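Local coordinates for protein LbaCas13a H328A (C2c2) (Lachnospiraceae bacterium NK4A179, PDB 5WLH) that binds and probably processes its CRISPR guide RNA, and acts as an RNA-guided nuclease that cuts RNA, with a preference for adenine, at residues 463-474 against 1165-1174; 1178-1186 against 1198-1209. One frame throughout, in Å; residues are numbered along the deposited sequence.

Interaction 1 (463-474 against 1165-1174); sequences LNASDKKEIELG and NRKINGAILY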
loop_
_atom_site.group_PDB
_atom_site.type_symbol
_atom_site.label_atom_id
_atom_site.label_comp_id
_atom_site.label_asym_id
_atom_site.label_seq_id
_atom_site.Cartn_x
_atom_site.Cartn_y
_atom_site.Cartn_z
ATOM N N LEU A 463 -12.859 25.038 10.006
ATOM C CA LEU A 463 -11.528 25.260 9.447
ATOM C C LEU A 463 -11.614 25.846 8.044
ATOM O O LEU A 463 -10.685 26.529 7.603
ATOM C CB LEU A 463 -10.734 23.956 9.405
ATOM C CG LEU A 463 -10.321 23.315 10.729
ATOM C CD1 LEU A 463 -9.518 22.033 10.485
ATOM C CD2 LEU A 463 -9.502 24.292 11.566
ATOM N N ASN A 464 -12.706 25.567 7.326
ATOM C CA ASN A 464 -12.873 26.060 5.964
ATOM C C ASN A 464 -12.876 27.580 5.963
ATOM O O ASN A 464 -13.507 28.210 6.817
ATOM C CB ASN A 464 -14.176 25.527 5.359
ATOM C CG ASN A 464 -14.049 24.099 4.859
ATOM O OD1 ASN A 464 -13.219 23.800 3.992
ATOM N ND2 ASN A 464 -14.866 23.201 5.417
ATOM N N ALA A 465 -12.157 28.165 5.001
ATOM C CA ALA A 465 -11.988 29.614 4.956
ATOM C C ALA A 465 -13.344 30.314 4.940
ATOM O O ALA A 465 -14.258 29.916 4.207
ATOM C CB ALA A 465 -11.164 30.015 3.729
ATOM N N SER A 466 -13.476 31.341 5.776
ATOM C CA SER A 466 -14.721 32.092 5.877
ATOM C C SER A 466 -14.406 33.468 6.437
ATOM O O SER A 466 -13.299 33.729 6.917
ATOM C CB SER A 466 -15.739 31.388 6.776
ATOM O OG SER A 466 -15.300 31.412 8.129
ATOM N N ASP A 467 -15.405 34.342 6.385
ATOM C CA ASP A 467 -15.305 35.654 6.997
ATOM C C ASP A 467 -15.736 35.636 8.452
ATOM O O ASP A 467 -15.766 36.696 9.082
ATOM C CB ASP A 467 -16.149 36.679 6.222
ATOM C CG ASP A 467 -15.644 36.909 4.801
ATOM O OD1 ASP A 467 -14.623 36.298 4.405
ATOM O OD2 ASP A 467 -16.281 37.702 4.074
ATOM N N LYS A 468 -16.060 34.463 8.999
ATOM C CA LYS A 468 -16.557 34.393 10.365
ATOM C C LYS A 468 -15.494 34.891 11.337
ATOM O O LYS A 468 -14.353 34.420 11.329
ATOM C CB LYS A 468 -16.966 32.961 10.712
ATOM C CG LYS A 468 -18.237 32.486 10.018
ATOM C CD LYS A 468 -18.628 31.091 10.485
ATOM C CE LYS A 468 -19.551 30.415 9.482
ATOM N NZ LYS A 468 -19.614 28.945 9.689
ATOM N N LYS A 469 -15.871 35.855 12.165
ATOM C CA LYS A 469 -14.984 36.371 13.192
ATOM C C LYS A 469 -15.034 35.541 14.463
ATOM O O LYS A 469 -14.230 35.775 15.372
ATOM C CB LYS A 469 -15.337 37.825 13.511
ATOM C CG LYS A 469 -15.143 38.759 12.336
ATOM C CD LYS A 469 -13.705 39.236 12.266
ATOM C CE LYS A 469 -13.578 40.479 11.399
ATOM N NZ LYS A 469 -12.358 41.273 11.735
ATOM N N GLU A 470 -15.976 34.606 14.551
ATOM C CA GLU A 470 -16.027 33.636 15.637
ATOM C C GLU A 470 -16.357 32.281 15.038
ATOM O O GLU A 470 -17.338 32.155 14.302
ATOM C CB GLU A 470 -17.075 34.003 16.686
ATOM C CG GLU A 470 -17.206 32.964 17.795
ATOM C CD GLU A 470 -17.833 33.537 19.048
ATOM O OE1 GLU A 470 -17.946 32.808 20.061
ATOM O OE2 GLU A 470 -18.209 34.731 19.012
ATOM N N ILE A 471 -15.545 31.270 15.354
ATOM C CA ILE A 471 -15.781 29.916 14.878
ATOM C C ILE A 471 -15.759 28.959 16.061
ATOM O O ILE A 471 -15.298 29.291 17.154
ATOM C CB ILE A 471 -14.752 29.469 13.827
ATOM C CG1 ILE A 471 -13.331 29.677 14.336
ATOM C CG2 ILE A 471 -14.981 30.203 12.501
ATOM C CD1 ILE A 471 -12.269 29.111 13.390
ATOM N N GLU A 472 -16.293 27.763 15.828
ATOM C CA GLU A 472 -16.325 26.702 16.828
ATOM C C GLU A 472 -15.796 25.422 16.197
ATOM O O GLU A 472 -16.329 24.956 15.185
ATOM C CB GLU A 472 -17.742 26.481 17.363
ATOM C CG GLU A 472 -17.833 25.381 18.414
ATOM C CD GLU A 472 -19.230 25.244 19.016
ATOM O OE1 GLU A 472 -20.124 26.043 18.655
ATOM O OE2 GLU A 472 -19.428 24.337 19.858
ATOM N N LEU A 473 -14.765 24.851 16.803
ATOM C CA LEU A 473 -14.210 23.588 16.339
ATOM C C LEU A 473 -14.631 22.459 17.274
ATOM O O LEU A 473 -14.818 22.660 18.478
ATOM C CB LEU A 473 -12.683 23.680 16.256
ATOM C CG LEU A 473 -12.113 24.551 15.126
ATOM C CD1 LEU A 473 -12.770 24.177 13.812
ATOM C CD2 LEU A 473 -12.263 26.051 15.412
ATOM N N GLY A 474 -14.797 21.265 16.707
ATOM C CA GLY A 474 -15.125 20.111 17.507
ATOM C C GLY A 474 -16.601 19.846 17.651
ATOM O O GLY A 474 -16.989 19.064 18.522
ATOM N N ASN A 1165 -8.784 40.139 14.095
ATOM C CA ASN A 1165 -9.377 39.602 15.311
ATOM C C ASN A 1165 -10.204 38.357 15.013
ATOM O O ASN A 1165 -10.838 38.235 13.959
ATOM C CB ASN A 1165 -10.259 40.645 15.996
ATOM C CG ASN A 1165 -11.386 41.121 15.107
ATOM O OD1 ASN A 1165 -11.155 41.636 14.012
ATOM N ND2 ASN A 1165 -12.619 40.934 15.564
ATOM N N ARG A 1166 -10.209 37.434 15.970
ATOM C CA ARG A 1166 -10.992 36.222 15.800
ATOM C C ARG A 1166 -11.152 35.552 17.153
ATOM O O ARG A 1166 -10.230 35.564 17.972
ATOM C CB ARG A 1166 -10.337 35.253 14.800
ATOM C CG ARG A 1166 -11.343 34.343 14.130
ATOM C CD ARG A 1166 -10.778 33.581 12.927
ATOM N NE ARG A 1166 -11.861 33.176 12.039
ATOM C CZ ARG A 1166 -11.779 32.212 11.128
ATOM N NH1 ARG A 1166 -10.651 31.543 10.973
ATOM N NH2 ARG A 1166 -12.829 31.926 10.364
ATOM N N LYS A 1167 -12.327 34.989 17.380
ATOM C CA LYS A 1167 -12.587 34.180 18.555
ATOM C C LYS A 1167 -12.724 32.740 18.095
ATOM O O LYS A 1167 -13.480 32.458 17.161
ATOM C CB LYS A 1167 -13.848 34.634 19.293
ATOM C CG LYS A 1167 -14.006 33.996 20.669
ATOM C CD LYS A 1167 -15.318 34.384 21.318
ATOM C CE LYS A 1167 -15.293 34.115 22.815
ATOM N NZ LYS A 1167 -16.605 34.434 23.449
ATOM N N ILE A 1168 -11.995 31.845 18.760
ATOM C CA ILE A 1168 -11.905 30.434 18.396
ATOM C C ILE A 1168 -12.390 29.623 19.586
ATOM O O ILE A 1168 -11.710 29.573 20.619
ATOM C CB ILE A 1168 -10.471 30.024 18.035
ATOM C CG1 ILE A 1168 -9.785 31.091 17.178
ATOM C CG2 ILE A 1168 -10.449 28.642 17.370
ATOM C CD1 ILE A 1168 -10.270 31.138 15.765
ATOM N N ASN A 1169 -13.546 28.984 19.439
ATOM C CA ASN A 1169 -14.058 28.034 20.411
ATOM C C ASN A 1169 -13.611 26.635 20.001
ATOM O O ASN A 1169 -13.636 26.294 18.817
ATOM C CB ASN A 1169 -15.583 28.114 20.475
ATOM C CG ASN A 1169 -16.080 29.526 20.847
ATOM O OD1 ASN A 1169 -15.921 29.964 21.984
ATOM N ND2 ASN A 1169 -16.657 30.235 19.882
ATOM N N GLY A 1170 -13.186 25.837 20.973
ATOM C CA GLY A 1170 -12.460 24.617 20.624
ATOM C C GLY A 1170 -11.043 24.918 20.177
ATOM O O GLY A 1170 -10.521 24.258 19.259
ATOM N N ALA A 1171 -10.407 25.898 20.821
ATOM C CA ALA A 1171 -9.145 26.454 20.346
ATOM C C ALA A 1171 -8.078 25.387 20.189
ATOM O O ALA A 1171 -7.350 25.387 19.192
ATOM C CB ALA A 1171 -8.641 27.531 21.310
ATOM N N ILE A 1172 -7.953 24.484 21.175
ATOM C CA ILE A 1172 -6.896 23.476 21.106
ATOM C C ILE A 1172 -7.029 22.666 19.825
ATOM O O ILE A 1172 -6.030 22.339 19.186
ATOM C CB ILE A 1172 -6.901 22.564 22.347
ATOM C CG1 ILE A 1172 -5.828 21.462 22.215
ATOM C CG2 ILE A 1172 -8.227 21.930 22.547
ATOM C CD1 ILE A 1172 -4.437 21.964 22.239
ATOM N N LEU A 1173 -8.261 22.369 19.415
ATOM C CA LEU A 1173 -8.454 21.564 18.209
ATOM C C LEU A 1173 -8.073 22.349 16.966
ATOM O O LEU A 1173 -7.408 21.822 16.070
ATOM C CB LEU A 1173 -9.906 21.098 18.115
ATOM C CG LEU A 1173 -10.448 20.316 19.295
ATOM C CD1 LEU A 1173 -11.926 19.997 19.066
ATOM C CD2 LEU A 1173 -9.622 19.050 19.528
ATOM N N TYR A 1174 -8.501 23.612 16.896
ATOM C CA TYR A 1174 -8.080 24.482 15.808
ATOM C C TYR A 1174 -6.560 24.525 15.721
ATOM O O TYR A 1174 -5.976 24.360 14.644
ATOM C CB TYR A 1174 -8.649 25.901 16.026
ATOM C CG TYR A 1174 -8.121 26.874 14.999
ATOM C CD1 TYR A 1174 -6.895 27.514 15.173
ATOM C CD2 TYR A 1174 -8.828 27.116 13.830
ATOM C CE1 TYR A 1174 -6.392 28.363 14.207
ATOM C CE2 TYR A 1174 -8.337 27.983 12.850
ATOM C CZ TYR A 1174 -7.128 28.607 13.052
ATOM O OH TYR A 1174 -6.627 29.433 12.077
HETATM O O HOH W 1 -10.848 29.053 9.778
HETATM O O HOH W 2 -13.894 38.424 17.177
#

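Interaction 2 (1178-1186 against 1198-1209); sequences AMYINGLPL and VSDGKESTGAKI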
loop_
_atom_site.group_PDB
_atom_site.type_symbol
_atom_site.label_atom_id
_atom_site.label_comp_id
_atom_site.label_asym_id
_atom_site.label_seq_id
_atom_site.Cartn_x
_atom_site.Cartn_y
_atom_site.Cartn_z
ATOM N N ALA A 1178 -4.016 23.498 12.733
ATOM C CA ALA A 1178 -3.223 24.516 12.067
ATOM C C ALA A 1178 -1.772 24.086 11.936
ATOM O O ALA A 1178 -1.083 24.529 11.019
ATOM C CB ALA A 1178 -3.327 25.852 12.804
ATOM N N MET A 1179 -1.271 23.248 12.852
ATOM C CA MET A 1179 0.111 22.812 12.713
ATOM C C MET A 1179 0.334 22.033 11.430
ATOM O O MET A 1179 1.457 21.981 10.931
ATOM C CB MET A 1179 0.526 21.942 13.899
ATOM C CG MET A 1179 0.631 22.692 15.195
ATOM S SD MET A 1179 1.442 21.646 16.443
ATOM C CE MET A 1179 0.072 20.646 16.981
ATOM N N TYR A 1180 -0.707 21.394 10.905
ATOM C CA TYR A 1180 -0.546 20.447 9.816
ATOM C C TYR A 1180 -1.126 20.911 8.492
ATOM O O TYR A 1180 -1.026 20.174 7.501
ATOM C CB TYR A 1180 -1.199 19.117 10.199
ATOM C CG TYR A 1180 -0.585 18.541 11.451
ATOM C CD1 TYR A 1180 0.627 17.874 11.397
ATOM C CD2 TYR A 1180 -1.212 18.673 12.679
ATOM C CE1 TYR A 1180 1.203 17.339 12.543
ATOM C CE2 TYR A 1180 -0.642 18.147 13.842
ATOM C CZ TYR A 1180 0.564 17.480 13.758
ATOM O OH TYR A 1180 1.139 16.968 14.900
ATOM N N ILE A 1181 -1.759 22.075 8.443
ATOM C CA ILE A 1181 -2.451 22.528 7.236
ATOM C C ILE A 1181 -1.783 23.801 6.744
ATOM O O ILE A 1181 -1.795 24.830 7.435
ATOM C CB ILE A 1181 -3.946 22.743 7.474
ATOM C CG1 ILE A 1181 -4.625 21.416 7.793
ATOM C CG2 ILE A 1181 -4.610 23.369 6.235
ATOM C CD1 ILE A 1181 -6.016 21.599 8.401
ATOM N N ASN A 1182 -1.167 23.713 5.568
ATOM C CA ASN A 1182 -0.559 24.862 4.914
ATOM C C ASN A 1182 -1.640 25.876 4.609
ATOM O O ASN A 1182 -2.601 25.563 3.904
ATOM C CB ASN A 1182 0.128 24.407 3.624
ATOM C CG ASN A 1182 1.156 25.394 3.105
ATOM O OD1 ASN A 1182 1.164 26.576 3.473
ATOM N ND2 ASN A 1182 2.039 24.906 2.239
ATOM N N GLY A 1183 -1.497 27.085 5.154
ATOM C CA GLY A 1183 -2.466 28.135 4.932
ATOM C C GLY A 1183 -3.393 28.397 6.100
ATOM O O GLY A 1183 -4.176 29.345 6.043
ATOM N N LEU A 1184 -3.342 27.580 7.146
ATOM C CA LEU A 1184 -4.201 27.783 8.299
ATOM C C LEU A 1184 -3.427 28.565 9.349
ATOM O O LEU A 1184 -2.422 28.051 9.872
ATOM C CB LEU A 1184 -4.661 26.433 8.859
ATOM C CG LEU A 1184 -5.823 26.396 9.842
ATOM C CD1 LEU A 1184 -7.049 27.178 9.318
ATOM C CD2 LEU A 1184 -6.189 24.931 10.116
ATOM N N PRO A 1185 -3.831 29.792 9.674
ATOM C CA PRO A 1185 -3.092 30.591 10.668
ATOM C C PRO A 1185 -3.048 29.943 12.043
ATOM O O PRO A 1185 -3.993 29.278 12.475
ATOM C CB PRO A 1185 -3.893 31.897 10.721
ATOM C CG PRO A 1185 -4.524 32.006 9.364
ATOM C CD PRO A 1185 -4.866 30.586 8.986
ATOM N N LEU A 1186 -1.969 30.227 12.771
ATOM C CA LEU A 1186 -1.841 29.808 14.155
ATOM C C LEU A 1186 -1.716 31.061 15.022
ATOM O O LEU A 1186 -1.080 32.042 14.613
ATOM C CB LEU A 1186 -0.634 28.895 14.329
ATOM C CG LEU A 1186 -0.694 27.921 15.504
ATOM C CD1 LEU A 1186 -0.080 26.587 15.113
ATOM C CD2 LEU A 1186 0.026 28.523 16.705
ATOM N N VAL A 1198 -1.098 36.484 15.107
ATOM C CA VAL A 1198 -1.600 35.387 14.288
ATOM C C VAL A 1198 -0.732 35.322 13.041
ATOM O O VAL A 1198 -0.406 36.358 12.451
ATOM C CB VAL A 1198 -3.092 35.562 13.943
ATOM C CG1 VAL A 1198 -3.360 36.898 13.257
ATOM C CG2 VAL A 1198 -3.594 34.387 13.079
ATOM N N SER A 1199 -0.307 34.110 12.675
ATOM C CA SER A 1199 0.533 33.935 11.502
ATOM C C SER A 1199 -0.311 33.990 10.230
ATOM O O SER A 1199 -1.542 34.036 10.271
ATOM C CB SER A 1199 1.261 32.600 11.574
ATOM O OG SER A 1199 0.311 31.545 11.497
ATOM N N ASP A 1200 0.364 33.970 9.085
ATOM C CA ASP A 1200 -0.376 33.864 7.834
ATOM C C ASP A 1200 -0.730 32.418 7.507
ATOM O O ASP A 1200 -1.434 32.167 6.526
ATOM C CB ASP A 1200 0.396 34.531 6.672
ATOM C CG ASP A 1200 1.715 33.837 6.314
ATOM O OD1 ASP A 1200 2.062 32.786 6.879
ATOM O OD2 ASP A 1200 2.437 34.372 5.441
ATOM N N GLY A 1201 -0.266 31.468 8.316
ATOM C CA GLY A 1201 -0.594 30.073 8.126
ATOM C C GLY A 1201 0.286 29.337 7.150
ATOM O O GLY A 1201 0.173 28.107 7.048
ATOM N N LYS A 1202 1.165 30.035 6.432
ATOM C CA LYS A 1202 1.990 29.418 5.408
ATOM C C LYS A 1202 3.371 29.038 5.918
ATOM O O LYS A 1202 4.168 28.474 5.166
ATOM C CB LYS A 1202 2.105 30.353 4.202
ATOM C CG LYS A 1202 0.754 30.769 3.641
ATOM C CD LYS A 1202 0.898 31.785 2.510
ATOM C CE LYS A 1202 -0.455 32.049 1.849
ATOM N NZ LYS A 1202 -0.616 33.472 1.433
ATOM N N GLU A 1203 3.671 29.316 7.178
ATOM C CA GLU A 1203 4.960 28.931 7.719
ATOM C C GLU A 1203 5.067 27.403 7.798
ATOM O O GLU A 1203 4.077 26.675 7.670
ATOM C CB GLU A 1203 5.177 29.579 9.090
ATOM C CG GLU A 1203 4.216 29.123 10.182
ATOM C CD GLU A 1203 2.888 29.874 10.213
ATOM O OE1 GLU A 1203 2.482 30.515 9.208
ATOM O OE2 GLU A 1203 2.222 29.810 11.260
ATOM N N SER A 1204 6.299 26.927 7.971
ATOM C CA SER A 1204 6.597 25.499 7.912
ATOM C C SER A 1204 5.959 24.742 9.070
ATOM O O SER A 1204 5.576 25.313 10.095
ATOM C CB SER A 1204 8.104 25.266 7.947
ATOM O OG SER A 1204 8.644 25.621 9.216
ATOM N N THR A 1205 5.856 23.421 8.907
ATOM C CA THR A 1205 5.401 22.611 10.034
ATOM C C THR A 1205 6.275 22.855 11.259
ATOM O O THR A 1205 5.760 23.050 12.367
ATOM C CB THR A 1205 5.387 21.131 9.646
ATOM O OG1 THR A 1205 4.572 20.967 8.480
ATOM C CG2 THR A 1205 4.806 20.297 10.761
ATOM N N GLY A 1206 7.595 22.907 11.070
ATOM C CA GLY A 1206 8.482 23.151 12.198
ATOM C C GLY A 1206 8.214 24.484 12.874
ATOM O O GLY A 1206 8.230 24.583 14.105
ATOM N N ALA A 1207 7.968 25.529 12.079
ATOM C CA ALA A 1207 7.645 26.822 12.663
ATOM C C ALA A 1207 6.331 26.745 13.411
ATOM O O ALA A 1207 6.190 27.312 14.502
ATOM C CB ALA A 1207 7.570 27.899 11.580
ATOM N N LYS A 1208 5.357 26.043 12.834
ATOM C CA LYS A 1208 4.053 25.947 13.464
ATOM C C LYS A 1208 4.134 25.213 14.788
ATOM O O LYS A 1208 3.426 25.558 15.734
ATOM C CB LYS A 1208 3.074 25.258 12.528
ATOM C CG LYS A 1208 2.634 26.237 11.459
ATOM C CD LYS A 1208 1.654 25.673 10.552
ATOM C CE LYS A 1208 0.947 26.789 9.826
ATOM N NZ LYS A 1208 -0.087 26.154 8.989
ATOM N N ILE A 1209 4.951 24.162 14.863
ATOM C CA ILE A 1209 5.095 23.477 16.137
ATOM C C ILE A 1209 5.669 24.424 17.179
ATOM O O ILE A 1209 5.195 24.471 18.319
ATOM C CB ILE A 1209 5.964 22.228 15.969
ATOM C CG1 ILE A 1209 5.187 21.226 15.115
ATOM C CG2 ILE A 1209 6.346 21.663 17.345
ATOM C CD1 ILE A 1209 5.965 19.949 14.825
HETATM O O HOH W 3 2.144 22.234 8.272
#

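Interaction 1 (463-474 against 1165-1174)
Arg1166 reaches across to Lys468 and takes hold of its carbonyl side-on, NE and NH2 both bonding to Lys468 O at 2.9 and 3.1 Å. The oxygen lies close to the guanidinium plane, with NE almost in line with the C=O bond and NH2 on a lone pair. With CG anti to the backbone N (chi1 -154°) and the chain extended as far as NE, the group passes beneath Ile471, whose CD1 sits 3.8 Å above one face, offset toward the rim. A water accepting from Arg1166 NH1 at 2.8 Å is tied weakly to Leu463 O. An alanine in place of this arginine would probably leave Lys468 O without either donor and Ile471 CD1 without the flat group it packs on. Strand 470-472 pairs parallel with strand 1166-1169, the middle strand of a three-stranded mixed sheet whose other edge is 1157-1160. On the face of Glu470 and Lys1167 the two side chains run alongside each other in the same direction, and their salt bridge is long. Asn1169 instead slants across, giving ND2 to the anti lone pair of Glu470 OE1 at 2.9 Å, with the amide and carboxylate planes 34° apart. The same ND2 also meets Ile471 O, at 3.2 Å, from above its carbonyl plane, while the backbone N of Asn1169 arrives from the opposite face. On the other side of the sheet Ile471 and Ile1168 lie side by side. Leu473 CD2 packs 3.7 Å from Tyr1174 CB, and Leu463 also touches the tyrosine ring, obliquely. Just before strand 470-472, Lys469 crosses Asn1165 at about a right angle, its NZ bonded to Asn1165 OD1 at 2.6 Å.

Interaction 2 (1178-1186 against 1198-1209)
A type II turn from Ile1181 to Leu1184, just past helix 1171-1180, packs against the loop that leads into helix 1205-1216, and Lys1208 of that second helix joins the two. Its chain is extended beyond CG, carrying the ammonium into a ring of backbone carbonyls. NZ bonds to Ala1178 O at 2.8 Å, nearly straight along that carbonyl, to Leu1184 O at 3.1 Å, and within its own segment to Gly1201 O. This buried charge is thus met by oxygens of both segments. Gly1183 N hydrogen-bonds to Gly1201 O at 2.7 Å, on the face of that carbonyl opposite to Lys1208 NZ. Gly1201 has to lack a side chain, since a CB would run into Gly1183, Leu1184 and Pro1185. ND2 of Asn1182 bonds to the backbone O of Arg603, the first residue of an R-X4-H sequence of the kind that marks HEPN nucleases. Farther along, Ser1199 OG accepts from Leu1186 N (2.9 Å, 173° at the hydrogen) and from Gly1201 N in an ST turn, while donating to the syn lone pair of Glu1203 OE2. The Met1179 and Ile1209 side chains cross at about a right angle, SD against CG1, and one water donates to both Met1179 O and Thr1205 OG1.

Overall arrangement
Helix 1171-1180 belongs to both contacts: its first turn follows strand 1166-1169 in interaction 1, and its far end leads into the 1181-1184 turn of interaction 2. Their centres are 15 Å apart, yet they touch directly. Tyr1174 OH probably bonds to Pro1185 O at 2.7 Å, and Leu463 CD2 packs on Leu1184 CD2 at 3.7 Å. Along the chain they come in series, but interaction 1 brings together segments 691 residues apart, whereas interaction 2 closes locally, its segments only 12 residues apart. The nearest atoms of interactions 1 and 2 stay about 18 and 15 Å from the bound RNA. Neither contact therefore touches the guide, and interaction 2 is tied to the backbone of a probable HEPN motif at Arg603.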